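Local coordinates for protein cyclopenase asqI (Emericella nidulans, PDB 5YY3) that catalyses the zinc-dependent ring contraction of 4'-methoxycyclopenin to 4'-methoxyviridicatin with release of methyl isocyanate in aspoquinolone biosynthesis, at residues I161-A164 with D165-H168; L172-Y175 with W176-Y180; G263-P266 with F267-W270; F455-S458 with K459-G463; M501-Y504 with H505-I508. One frame throughout, in Å; residues are numbered along the deposited sequence.

Contact 1. Residues I161-A164 with D165-H168; sequences ICTA and DTLH
T166 folds back against I161 and T163, and its short branched side chain does most of the work of this local turn. T166 CB lies 3.6 Å from I161 O. The next step out divides the side chain into a polar and an apolar arm. OG1 stands between the backbone N and the carbonyl carbon of its own residue (chi1 70°), which turns it inward to the preceding loop. T166 OG1 donates to I161 O at 2.7 Å, the donor tilted 33° from the carbonyl plane. T163 N donates to T166 OG1 at 3.0 Å, so one hydroxyl serves a carbonyl and an amide. The other arm, T166 CG2, reaches I161 CG2 at 4.0 Å, the two side chains crossing at about a right angle, and also meets the T163 methyl. Threonine suits the place because it offers a donor-acceptor and a methyl on the same carbon. In the backbone, T166 N bonds to T163 O at 2.9 Å. A water donates to T166 O at 3.2 Å and weakly to I161 O, bridging the same residues. L167 CG lies 3.0 Å from T163 O, with CD1 beside it, and the side chain also touches L172 and K459. A second subunit meets the turn: C162 forms a disulfide with C162 of that subunit, D165 a salt bridge with R645 of that subunit, and W232 of that subunit packs on T163 and A164. With A164 and D165 both helix-like in phi and psi, T163 to T166 makes a type I beta turn, set here at a disulfide-linked subunit interface.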
loop_
_atom_site.group_PDB
_atom_site.type_symbol
_atom_site.label_atom_id
_atom_site.label_comp_id
_atom_site.label_asym_id
_atom_site.label_seq_id
_atom_site.Cartn_x
_atom_site.Cartn_y
_atom_site.Cartn_z
ATOM N N ILE A 161 15.856 -10.110 3.329
ATOM C CA ILE A 161 15.670 -8.673 3.452
ATOM C C ILE A 161 14.200 -8.328 3.150
ATOM O O ILE A 161 13.826 -8.260 1.972
ATOM C CB ILE A 161 16.647 -7.921 2.508
ATOM C CG1 ILE A 161 18.092 -8.307 2.832
ATOM C CG2 ILE A 161 16.505 -6.405 2.619
ATOM C CD1 ILE A 161 19.149 -7.454 2.116
ATOM N N CYS A 162 13.362 -8.169 4.192
ATOM C CA CYS A 162 11.948 -7.753 4.005
ATOM C C CYS A 162 11.928 -6.255 4.350
ATOM O O CYS A 162 12.030 -5.847 5.519
ATOM C CB CYS A 162 10.889 -8.599 4.838
ATOM S SG CYS A 162 9.265 -9.557 5.419
ATOM N N THR A 163 11.813 -5.448 3.298
ATOM C CA THR A 163 11.927 -3.996 3.344
ATOM C C THR A 163 10.891 -3.382 2.384
ATOM O O THR A 163 10.416 -4.063 1.483
ATOM C CB THR A 163 13.393 -3.593 2.995
ATOM O OG1 THR A 163 14.103 -3.228 4.184
ATOM C CG2 THR A 163 13.493 -2.523 1.992
ATOM N N ALA A 164 10.511 -2.120 2.570
ATOM C CA ALA A 164 9.566 -1.485 1.651
ATOM C C ALA A 164 10.129 -1.472 0.235
ATOM O O ALA A 164 9.386 -1.488 -0.740
ATOM C CB ALA A 164 9.225 -0.059 2.105
ATOM N N ASP A 165 11.447 -1.443 0.124
ATOM C CA ASP A 165 12.100 -1.441 -1.171
ATOM C C ASP A 165 12.016 -2.821 -1.827
ATOM O O ASP A 165 12.058 -2.918 -3.036
ATOM C CB ASP A 165 13.569 -1.002 -1.049
ATOM C CG ASP A 165 13.727 0.411 -0.473
ATOM O OD1 ASP A 165 12.783 1.231 -0.605
ATOM O OD2 ASP A 165 14.816 0.719 0.081
ATOM N N THR A 166 11.894 -3.887 -1.036
ATOM C CA THR A 166 11.984 -5.239 -1.587
ATOM C C THR A 166 10.633 -5.959 -1.645
ATOM O O THR A 166 10.551 -7.104 -2.101
ATOM C CB THR A 166 12.977 -6.121 -0.780
ATOM O OG1 THR A 166 12.438 -6.427 0.514
ATOM C CG2 THR A 166 14.317 -5.422 -0.618
ATOM N N LEU A 167 9.585 -5.275 -1.189
ATOM C CA LEU A 167 8.241 -5.825 -1.127
ATOM C C LEU A 167 7.338 -5.371 -2.289
ATOM O O LEU A 167 6.238 -4.861 -2.070
ATOM C CB LEU A 167 7.605 -5.438 0.213
ATOM C CG LEU A 167 8.202 -6.152 1.426
ATOM C CD1 LEU A 167 7.704 -5.542 2.717
ATOM C CD2 LEU A 167 7.893 -7.653 1.391
ATOM N N HIS A 168 7.803 -5.556 -3.519
ATOM C CA HIS A 168 7.050 -5.145 -4.702
ATOM C C HIS A 168 6.678 -6.378 -5.510
ATOM O O HIS A 168 7.077 -7.486 -5.163
ATOM C CB HIS A 168 7.858 -4.150 -5.555
ATOM C CG HIS A 168 8.188 -2.878 -4.835
ATOM N ND1 HIS A 168 7.242 -1.919 -4.537
ATOM C CD2 HIS A 168 9.360 -2.417 -4.320
ATOM C CE1 HIS A 168 7.812 -0.916 -3.887
ATOM N NE2 HIS A 168 9.096 -1.197 -3.737
HETATM O O HOH W 1 11.253 -9.349 0.103
#

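Contact 2. Residues L172-Y175 with W176-Y180; sequences LLSY and WRDDY
L173 O receives two backbone N-H groups, from W176 N at 2.9 Å and R177 N at 3.1 Å, and D178 N follows with a bond to S174 O at 2.8 Å, giving the one-turn helix 174-177. Y175 and W176 project from this turn as an offset edge-to-face pair, with planes at 88°. The CG of Y175 sits between its backbone N and carbonyl carbon (chi1 71°), which lays the phenol ring over the next residue. W176 CB is the CH donor, 4.1 Å from the Y175 ring centroid and 19° off its normal, and further out CD1 of the W176 indole edge stands 4.0 Å from Y175 CE2. R177 bends at chi3, and one face of its guanidinium lies over the L173-S174 peptide, with R177 NH2 3.8 Å from S174 CA. D179 is the N-cap of helix 180-193, its OD1 bonded to L182 N, and a water donates to D179 OD2 at 2.9 Å and to Y175 O. These polar ends are buried and paired: R389 with D178 (S458 too, though modelled too close to be sure), K461 with D179, E228 with Y175, and H170 O with R177. D179 lies about 9 Å, side chain to side chain, from the zinc ligand H186, on the helix it caps. Such pairing would probably favour the ionised form of D178 and D179, and the cap would help fix the start of a metal-binding helix.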
loop_
_atom_site.group_PDB
_atom_site.type_symbol
_atom_site.label_atom_id
_atom_site.label_comp_id
_atom_site.label_asym_id
_atom_site.label_seq_id
_atom_site.Cartn_x
_atom_site.Cartn_y
_atom_site.Cartn_z
ATOM N N LEU A 172 5.562 -11.041 -1.965
ATOM C CA LEU A 172 4.865 -11.637 -0.835
ATOM C C LEU A 172 4.710 -13.155 -0.988
ATOM O O LEU A 172 4.617 -13.877 0.017
ATOM C CB LEU A 172 3.495 -10.972 -0.638
ATOM C CG LEU A 172 3.509 -9.571 0.008
ATOM C CD1 LEU A 172 2.088 -9.026 0.181
ATOM C CD2 LEU A 172 4.258 -9.572 1.348
ATOM N N LEU A 173 4.695 -13.631 -2.231
ATOM C CA LEU A 173 4.489 -15.059 -2.538
ATOM C C LEU A 173 5.751 -15.894 -2.330
ATOM O O LEU A 173 5.764 -17.107 -2.538
ATOM C CB LEU A 173 4.024 -15.228 -3.977
ATOM C CG LEU A 173 2.657 -14.598 -4.240
ATOM C CD1 LEU A 173 2.217 -14.867 -5.686
ATOM C CD2 LEU A 173 1.655 -15.155 -3.227
ATOM N N SER A 174 6.821 -15.223 -1.943
ATOM C CA SER A 174 8.082 -15.869 -1.638
ATOM C C SER A 174 7.929 -17.100 -0.719
ATOM O O SER A 174 8.626 -18.094 -0.903
ATOM C CB SER A 174 9.027 -14.795 -1.045
ATOM O OG SER A 174 9.786 -15.285 0.032
ATOM N N TYR A 175 7.014 -17.046 0.249
ATOM C CA TYR A 175 6.812 -18.187 1.170
ATOM C C TYR A 175 6.417 -19.458 0.408
ATOM O O TYR A 175 6.792 -20.581 0.760
ATOM C CB TYR A 175 5.740 -17.875 2.239
ATOM C CG TYR A 175 4.322 -17.814 1.693
ATOM C CD1 TYR A 175 3.795 -16.621 1.192
ATOM C CD2 TYR A 175 3.514 -18.950 1.671
ATOM C CE1 TYR A 175 2.505 -16.568 0.682
ATOM C CE2 TYR A 175 2.236 -18.909 1.156
ATOM C CZ TYR A 175 1.728 -17.715 0.667
ATOM O OH TYR A 175 0.441 -17.681 0.153
ATOM N N TRP A 176 5.660 -19.258 -0.656
ATOM C CA TRP A 176 5.174 -20.348 -1.464
ATOM C C TRP A 176 6.274 -20.817 -2.423
ATOM O O TRP A 176 6.517 -22.014 -2.553
ATOM C CB TRP A 176 3.935 -19.886 -2.223
ATOM C CG TRP A 176 2.984 -20.932 -2.676
ATOM C CD1 TRP A 176 1.914 -21.404 -1.989
ATOM C CD2 TRP A 176 2.957 -21.579 -3.966
ATOM N NE1 TRP A 176 1.230 -22.322 -2.753
ATOM C CE2 TRP A 176 1.848 -22.446 -3.966
ATOM C CE3 TRP A 176 3.763 -21.505 -5.105
ATOM C CZ2 TRP A 176 1.525 -23.245 -5.070
ATOM C CZ3 TRP A 176 3.441 -22.310 -6.204
ATOM C CH2 TRP A 176 2.337 -23.168 -6.171
ATOM N N ARG A 177 6.950 -19.883 -3.083
ATOM C CA ARG A 177 7.994 -20.273 -4.047
ATOM C C ARG A 177 9.238 -20.862 -3.375
ATOM O O ARG A 177 9.902 -21.737 -3.949
ATOM C CB ARG A 177 8.393 -19.083 -4.912
ATOM C CG ARG A 177 7.248 -18.501 -5.762
ATOM C CD ARG A 177 7.793 -17.453 -6.742
ATOM N NE ARG A 177 8.634 -16.488 -6.041
ATOM C CZ ARG A 177 8.267 -15.244 -5.728
ATOM N NH1 ARG A 177 7.077 -14.771 -6.080
ATOM N NH2 ARG A 177 9.102 -14.464 -5.067
ATOM N N ASP A 178 9.553 -20.399 -2.164
ATOM C CA ASP A 178 10.713 -20.913 -1.435
ATOM C C ASP A 178 10.376 -22.117 -0.577
ATOM O O ASP A 178 11.232 -22.608 0.162
ATOM C CB ASP A 178 11.311 -19.849 -0.522
ATOM C CG ASP A 178 12.043 -18.778 -1.273
ATOM O OD1 ASP A 178 12.750 -19.096 -2.230
ATOM O OD2 ASP A 178 11.930 -17.599 -0.878
ATOM N N ASP A 179 9.133 -22.571 -0.621
ATOM C CA ASP A 179 8.757 -23.690 0.229
ATOM C C ASP A 179 9.693 -24.878 -0.017
ATOM O O ASP A 179 9.866 -25.325 -1.157
ATOM C CB ASP A 179 7.307 -24.084 0.001
ATOM C CG ASP A 179 6.882 -25.228 0.882
ATOM O OD1 ASP A 179 7.257 -26.375 0.573
ATOM O OD2 ASP A 179 6.175 -24.987 1.885
ATOM N N TYR A 180 10.306 -25.359 1.060
ATOM C CA TYR A 180 11.274 -26.443 0.969
ATOM C C TYR A 180 10.684 -27.661 0.276
ATOM O O TYR A 180 11.336 -28.285 -0.551
ATOM C CB TYR A 180 11.789 -26.880 2.357
ATOM C CG TYR A 180 12.660 -28.108 2.217
ATOM C CD1 TYR A 180 13.964 -27.997 1.731
ATOM C CD2 TYR A 180 12.156 -29.387 2.466
ATOM C CE1 TYR A 180 14.760 -29.114 1.546
ATOM C CE2 TYR A 180 12.948 -30.513 2.279
ATOM C CZ TYR A 180 14.250 -30.361 1.813
ATOM O OH TYR A 180 15.053 -31.452 1.625
HETATM O O HOH W 2 5.004 -22.403 2.626
#

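Contact 3. Residues G263-P266 with F267-W270; sequences GYPP and FSTW
S268 packs its hydroxymethyl group against P265 and Y264. Its OG donates to P265 O at 2.7 Å, tilted 31° from that carbonyl plane, and also rests 3.2 Å from P265 CD and 3.4 Å from Y264 CB. With OG opposite the carbonyl carbon of its own residue and next to the backbone N (chi1 -63°), the hydroxyl reaches the same oxygen that S268 N approaches, the amide bond being weak at 3.4 Å. Serine suits this spot because it is small and can reinforce a slack turn bond. The turn, P265 to S268, is type II. P266 fills its second position, where the phi fixed by the proline ring is already correct. F267 holds the third in the left-handed region (phi 62°), a conformation unusual for a residue with a side chain. Its CD1 lies 3.8 Å from P266 CB, and the F267 side chain also packs on D499 of a third subunit. F267 and S268 together face L247, which makes a G1 beta bulge, a feature that commonly occurs together with a type II turn. From this loop Y264 OH bonds to D390, S268 leans on M366 of helix 355-367, and W270 inserts between that helix and helix 288-304, meeting F363 edge-to-face.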
loop_
_atom_site.group_PDB
_atom_site.type_symbol
_atom_site.label_atom_id
_atom_site.label_comp_id
_atom_site.label_asym_id
_atom_site.label_seq_id
_atom_site.Cartn_x
_atom_site.Cartn_y
_atom_site.Cartn_z
ATOM N N GLY A 263 20.870 -13.280 -8.591
ATOM C CA GLY A 263 19.631 -13.020 -9.287
ATOM C C GLY A 263 19.869 -12.142 -10.500
ATOM O O GLY A 263 20.803 -12.363 -11.265
ATOM N N TYR A 264 19.021 -11.135 -10.661
ATOM C CA TYR A 264 19.101 -10.213 -11.782
ATOM C C TYR A 264 18.369 -8.933 -11.363
ATOM O O TYR A 264 17.472 -8.981 -10.514
ATOM C CB TYR A 264 18.496 -10.839 -13.054
ATOM C CG TYR A 264 17.126 -11.454 -12.835
ATOM C CD1 TYR A 264 15.998 -10.651 -12.804
ATOM C CD2 TYR A 264 16.962 -12.831 -12.650
ATOM C CE1 TYR A 264 14.759 -11.173 -12.591
ATOM C CE2 TYR A 264 15.695 -13.375 -12.433
ATOM C CZ TYR A 264 14.599 -12.530 -12.409
ATOM O OH TYR A 264 13.320 -13.005 -12.203
ATOM N N PRO A 265 18.761 -7.780 -11.930
ATOM C CA PRO A 265 18.137 -6.506 -11.532
ATOM C C PRO A 265 16.732 -6.293 -12.127
ATOM O O PRO A 265 16.293 -7.080 -12.966
ATOM C CB PRO A 265 19.124 -5.460 -12.072
ATOM C CG PRO A 265 19.779 -6.153 -13.248
ATOM C CD PRO A 265 19.911 -7.584 -12.834
ATOM N N PRO A 266 16.031 -5.232 -11.699
ATOM C CA PRO A 266 14.756 -4.911 -12.349
ATOM C C PRO A 266 14.932 -4.617 -13.830
ATOM O O PRO A 266 15.959 -4.061 -14.223
ATOM C CB PRO A 266 14.285 -3.662 -11.604
ATOM C CG PRO A 266 15.004 -3.694 -10.306
ATOM C CD PRO A 266 16.321 -4.326 -10.574
ATOM N N PHE A 267 13.944 -5.006 -14.630
ATOM C CA PHE A 267 13.956 -4.803 -16.080
ATOM C C PHE A 267 15.105 -5.525 -16.787
ATOM O O PHE A 267 15.617 -5.051 -17.787
ATOM C CB PHE A 267 13.970 -3.301 -16.396
ATOM C CG PHE A 267 12.729 -2.588 -15.927
ATOM C CD1 PHE A 267 12.649 -2.084 -14.636
ATOM C CD2 PHE A 267 11.628 -2.459 -16.761
ATOM C CE1 PHE A 267 11.494 -1.445 -14.183
ATOM C CE2 PHE A 267 10.479 -1.817 -16.321
ATOM C CZ PHE A 267 10.407 -1.312 -15.021
ATOM N N SER A 268 15.489 -6.685 -16.271
ATOM C CA SER A 268 16.342 -7.611 -17.018
ATOM C C SER A 268 15.580 -8.172 -18.210
ATOM O O SER A 268 14.345 -8.206 -18.202
ATOM C CB SER A 268 16.825 -8.753 -16.110
ATOM O OG SER A 268 17.630 -8.242 -15.051
ATOM N N THR A 269 16.301 -8.595 -19.242
ATOM C CA THR A 269 15.685 -9.226 -20.412
ATOM C C THR A 269 16.522 -10.396 -20.885
ATOM O O THR A 269 17.654 -10.573 -20.435
ATOM C CB THR A 269 15.551 -8.268 -21.607
ATOM O OG1 THR A 269 16.862 -7.981 -22.129
ATOM C CG2 THR A 269 14.851 -6.985 -21.215
ATOM N N TRP A 270 15.979 -11.194 -21.796
ATOM C CA TRP A 270 16.817 -12.119 -22.561
ATOM C C TRP A 270 17.858 -11.312 -23.327
ATOM O O TRP A 270 17.638 -10.131 -23.643
ATOM C CB TRP A 270 15.997 -12.953 -23.541
ATOM C CG TRP A 270 15.242 -14.109 -22.926
ATOM C CD1 TRP A 270 15.125 -14.413 -21.602
ATOM C CD2 TRP A 270 14.518 -15.118 -23.636
ATOM N NE1 TRP A 270 14.371 -15.554 -21.444
ATOM C CE2 TRP A 270 13.982 -16.001 -22.680
ATOM C CE3 TRP A 270 14.263 -15.354 -24.993
ATOM C CZ2 TRP A 270 13.213 -17.119 -23.038
ATOM C CZ3 TRP A 270 13.497 -16.453 -25.345
ATOM C CH2 TRP A 270 12.975 -17.322 -24.371
#

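Contact 4. Residues F455-S458 with K459-G463; sequences FMES and KAKLG
K461 NZ is gripped by several acids: E457 OE2 takes it in a salt bridge at 2.8 Å, and D179 and D181 form further salt bridges with it, while Y541 adds a cation-pi contact. E457 and K461 flank a gamma turn, S458 to A460, which leads into strand 461-475 of the hemocyanin-type Ig-like domain. In that turn A460 N donates to S458 O at 2.7 Å, and K459 at its apex has the phi and psi (72° and -42°) of the classic form. E457 offers the syn lone pair of OE2 to the ammonium. K461 CG lies opposite the backbone N (chi1 177°) and the chain bends at chi2, so that it crosses the glutamate obliquely. Lysine suits the site because its long apolar stem can pass alongside the carboxylate and still place the ammonium group at an oxygen. The carboxylate is itself well held, OE1 by Y541 and A452 N, OE2 also by Y180 N. K459 points the other way, to E160 and A171 O. Such a cluster of buried opposite charges would probably keep both residues ionised. Beside the bond itself, K461 CD packs against the glutamate oxygens, 3.2 Å from E457 OE2 and 3.5 Å from E457 OE1.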
loop_
_atom_site.group_PDB
_atom_site.type_symbol
_atom_site.label_atom_id
_atom_site.label_comp_id
_atom_site.label_asym_id
_atom_site.label_seq_id
_atom_site.Cartn_x
_atom_site.Cartn_y
_atom_site.Cartn_z
ATOM N N PHE A 455 16.277 -24.305 6.115
ATOM C CA PHE A 455 15.801 -25.022 4.932
ATOM C C PHE A 455 15.486 -24.077 3.758
ATOM O O PHE A 455 14.665 -24.406 2.889
ATOM C CB PHE A 455 14.551 -25.840 5.259
ATOM C CG PHE A 455 14.818 -27.124 6.012
ATOM C CD1 PHE A 455 14.969 -27.123 7.388
ATOM C CD2 PHE A 455 14.893 -28.338 5.337
ATOM C CE1 PHE A 455 15.198 -28.316 8.084
ATOM C CE2 PHE A 455 15.118 -29.529 6.030
ATOM C CZ PHE A 455 15.272 -29.511 7.405
ATOM N N MET A 456 16.123 -22.904 3.749
ATOM C CA MET A 456 16.012 -21.928 2.652
ATOM C C MET A 456 14.596 -21.420 2.368
ATOM O O MET A 456 14.259 -21.142 1.223
ATOM C CB MET A 456 16.601 -22.514 1.364
ATOM C CG MET A 456 18.072 -22.917 1.512
ATOM S SD MET A 456 19.077 -21.556 2.148
ATOM C CE MET A 456 20.273 -22.398 3.187
ATOM N N GLU A 457 13.778 -21.272 3.406
ATOM C CA GLU A 457 12.421 -20.745 3.243
ATOM C C GLU A 457 12.362 -19.270 3.631
ATOM O O GLU A 457 13.242 -18.765 4.324
ATOM C CB GLU A 457 11.423 -21.553 4.078
ATOM C CG GLU A 457 11.368 -23.023 3.705
ATOM C CD GLU A 457 10.320 -23.788 4.492
ATOM O OE1 GLU A 457 10.153 -23.533 5.698
ATOM O OE2 GLU A 457 9.661 -24.658 3.902
ATOM N N SER A 458 11.327 -18.570 3.175
ATOM C CA SER A 458 11.198 -17.156 3.513
ATOM C C SER A 458 9.760 -16.771 3.811
ATOM O O SER A 458 8.830 -17.388 3.287
ATOM C CB SER A 458 11.753 -16.283 2.388
ATOM O OG SER A 458 11.152 -16.612 1.144
ATOM N N LYS A 459 9.610 -15.773 4.686
ATOM C CA LYS A 459 8.350 -15.076 4.963
ATOM C C LYS A 459 7.317 -15.895 5.751
ATOM O O LYS A 459 6.681 -15.364 6.653
ATOM C CB LYS A 459 7.732 -14.566 3.651
ATOM C CG LYS A 459 8.548 -13.439 2.985
ATOM C CD LYS A 459 7.642 -12.487 2.185
ATOM C CE LYS A 459 8.429 -11.342 1.542
ATOM N NZ LYS A 459 9.530 -11.825 0.633
ATOM N N ALA A 460 7.151 -17.172 5.412
ATOM C CA ALA A 460 6.225 -18.056 6.128
ATOM C C ALA A 460 6.402 -19.515 5.698
ATOM O O ALA A 460 7.078 -19.806 4.711
ATOM C CB ALA A 460 4.774 -17.623 5.903
ATOM N N LYS A 461 5.814 -20.417 6.477
ATOM C CA LYS A 461 5.636 -21.809 6.089
ATOM C C LYS A 461 4.142 -22.095 6.089
ATOM O O LYS A 461 3.529 -22.123 7.155
ATOM C CB LYS A 461 6.351 -22.767 7.049
ATOM C CG LYS A 461 6.142 -24.252 6.721
ATOM C CD LYS A 461 6.818 -24.614 5.395
ATOM C CE LYS A 461 6.678 -26.088 5.057
ATOM N NZ LYS A 461 7.615 -26.502 3.967
ATOM N N LEU A 462 3.554 -22.281 4.912
ATOM C CA LEU A 462 2.116 -22.512 4.815
ATOM C C LEU A 462 1.781 -23.908 5.338
ATOM O O LEU A 462 2.606 -24.824 5.299
ATOM C CB LEU A 462 1.632 -22.347 3.378
ATOM C CG LEU A 462 0.123 -22.552 3.154
ATOM C CD1 LEU A 462 -0.685 -21.524 3.935
ATOM C CD2 LEU A 462 -0.251 -22.506 1.676
ATOM N N GLY A 463 0.571 -24.060 5.847
ATOM C CA GLY A 463 0.059 -25.346 6.269
ATOM C C GLY A 463 -1.448 -25.232 6.336
ATOM O O GLY A 463 -2.011 -24.141 6.174
#

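Contact 5. Residues M501-Y504 with H505-I508; sequences MNDY and HSWI
The H505 imidazole is met over one face by Y504 CB, 4.2 Å from its centroid and 23° off the normal, and at its edge by D503 OD1, 3.5 Å from H505 CD2. The D503 carboxylate and this ring are turned 47° against each other. The W507 indole is used at its edge instead: NE1 donates to M501 O at 2.8 Å, with that oxygen somewhat out of the ring plane, and Y504 O lies in plane near CD1. Tryptophan fits because it can hold a loop carbonyl by its N-H while its benzene side lies along M501, with CZ2 at 3.8 Å from M501 CG.

D503 ties the turn together. Its CG is anti to the backbone nitrogen (chi1 172°), which swings the carboxylate round to the residues that follow. OD2 accepts from S506 OG at 2.7 Å, on the anti side and out of the carboxylate plane, whereas OD1 accepts a weak bond from H505 N and forms a salt bridge with R405. S506 N reaches D503 O at 3.0 Å, and W507 N bonds to Y504 O, the same oxygen to which a water donates at 2.8 Å while also donating to W507 O. H505 NE2 is buried without a polar partner, and its ring leans on helix 391-410. Outside, W507 stacks with F606, and Y504 meets W610 edge-to-face.

Here an Asx turn, closed by the weak OD1 bond, overlaps the first turn of a short 3-10 segment, in the loop joining antiparallel strands 487-497 and 508-517 of the Ig-like domain.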
loop_
_atom_site.group_PDB
_atom_site.type_symbol
_atom_site.label_atom_id
_atom_site.label_comp_id
_atom_site.label_asym_id
_atom_site.label_seq_id
_atom_site.Cartn_x
_atom_site.Cartn_y
_atom_site.Cartn_z
ATOM N N MET A 501 -13.464 -19.897 -11.979
ATOM C CA MET A 501 -14.196 -21.149 -12.184
ATOM C C MET A 501 -14.551 -21.509 -13.633
ATOM O O MET A 501 -14.626 -22.692 -13.965
ATOM C CB MET A 501 -15.457 -21.084 -11.309
ATOM C CG MET A 501 -16.573 -22.010 -11.637
ATOM S SD MET A 501 -18.018 -21.580 -10.650
ATOM C CE MET A 501 -17.894 -19.822 -10.704
ATOM N N ASN A 502 -14.747 -20.523 -14.509
ATOM C CA ASN A 502 -15.092 -20.841 -15.906
ATOM C C ASN A 502 -13.897 -21.040 -16.844
ATOM O O ASN A 502 -14.063 -21.174 -18.053
ATOM C CB ASN A 502 -15.993 -19.762 -16.493
ATOM C CG ASN A 502 -17.387 -19.827 -15.948
ATOM O OD1 ASN A 502 -17.891 -20.908 -15.601
ATOM N ND2 ASN A 502 -18.030 -18.676 -15.858
ATOM N N ASP A 503 -12.699 -21.028 -16.284
ATOM C CA ASP A 503 -11.507 -21.360 -17.035
ATOM C C ASP A 503 -11.113 -22.785 -16.696
ATOM O O ASP A 503 -10.794 -23.078 -15.538
ATOM C CB ASP A 503 -10.375 -20.386 -16.700
ATOM C CG ASP A 503 -9.057 -20.787 -17.310
ATOM O OD1 ASP A 503 -9.066 -21.414 -18.394
ATOM O OD2 ASP A 503 -8.005 -20.461 -16.711
ATOM N N TYR A 504 -11.167 -23.665 -17.697
ATOM C CA TYR A 504 -10.750 -25.063 -17.562
ATOM C C TYR A 504 -9.430 -25.208 -16.814
ATOM O O TYR A 504 -9.281 -26.059 -15.940
ATOM C CB TYR A 504 -10.573 -25.715 -18.935
ATOM C CG TYR A 504 -11.773 -25.730 -19.859
ATOM C CD1 TYR A 504 -12.847 -26.604 -19.643
ATOM C CD2 TYR A 504 -11.812 -24.906 -20.984
ATOM C CE1 TYR A 504 -13.933 -26.629 -20.510
ATOM C CE2 TYR A 504 -12.886 -24.927 -21.851
ATOM C CZ TYR A 504 -13.952 -25.792 -21.609
ATOM O OH TYR A 504 -15.025 -25.816 -22.481
ATOM N N HIS A 505 -8.464 -24.373 -17.178
ATOM C CA HIS A 505 -7.090 -24.566 -16.737
ATOM C C HIS A 505 -6.853 -23.997 -15.359
ATOM O O HIS A 505 -5.759 -24.147 -14.809
ATOM C CB HIS A 505 -6.148 -23.951 -17.762
ATOM C CG HIS A 505 -6.452 -24.400 -19.152
ATOM N ND1 HIS A 505 -5.921 -25.546 -19.695
ATOM C CD2 HIS A 505 -7.312 -23.906 -20.080
ATOM C CE1 HIS A 505 -6.413 -25.724 -20.908
ATOM N NE2 HIS A 505 -7.263 -24.744 -21.160
ATOM N N SER A 506 -7.887 -23.371 -14.793
ATOM C CA SER A 506 -7.799 -22.845 -13.434
ATOM C C SER A 506 -8.241 -23.878 -12.407
ATOM O O SER A 506 -8.075 -23.672 -11.200
ATOM C CB SER A 506 -8.632 -21.579 -13.289
ATOM O OG SER A 506 -8.011 -20.494 -13.967
ATOM N N TRP A 507 -8.797 -24.989 -12.876
ATOM C CA TRP A 507 -9.211 -26.020 -11.961
ATOM C C TRP A 507 -8.000 -26.777 -11.447
ATOM O O TRP A 507 -7.152 -27.229 -12.220
ATOM C CB TRP A 507 -10.226 -26.951 -12.625
ATOM C CG TRP A 507 -11.553 -26.304 -12.678
ATOM C CD1 TRP A 507 -12.036 -25.490 -13.674
ATOM C CD2 TRP A 507 -12.575 -26.357 -11.672
ATOM N NE1 TRP A 507 -13.303 -25.055 -13.355
ATOM C CE2 TRP A 507 -13.657 -25.573 -12.131
ATOM C CE3 TRP A 507 -12.687 -27.006 -10.435
ATOM C CZ2 TRP A 507 -14.831 -25.415 -11.396
ATOM C CZ3 TRP A 507 -13.863 -26.843 -9.698
ATOM C CH2 TRP A 507 -14.916 -26.055 -10.182
ATOM N N ILE A 508 -7.939 -26.880 -10.125
ATOM C CA ILE A 508 -6.858 -27.535 -9.395
ATOM C C ILE A 508 -7.262 -28.958 -8.973
ATOM O O ILE A 508 -8.288 -29.139 -8.307
ATOM C CB ILE A 508 -6.505 -26.736 -8.136
ATOM C CG1 ILE A 508 -6.001 -25.337 -8.496
ATOM C CG2 ILE A 508 -5.531 -27.506 -7.261
ATOM C CD1 ILE A 508 -5.837 -24.425 -7.284
HETATM O O HOH W 3 -7.427 -27.762 -14.735
#

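How the contacts relate
Contacts 2 and 4 are buried and touch each other, their centres about 6 Å apart: helix 174-177 of the hemocyanin-like, zinc-binding domain packs on the turn before strand 461-475, and K461 bridges them by charge. Contact 1 adjoins both through L167, is only partly buried and is linked to the second subunit by a disulfide. Contact 3, also partly buried, stands apart, its centre about 17 Å from that of contact 1, and depends on proline geometry and one hydroxyl instead of ion pairs. Contact 5, buried in the Ig-like domain, uses aromatic edges and an aspartate; it touches none of the others, its nearest atoms about 8 Å from contact 2. Contacts 3 and 5 each pack on a third subunit.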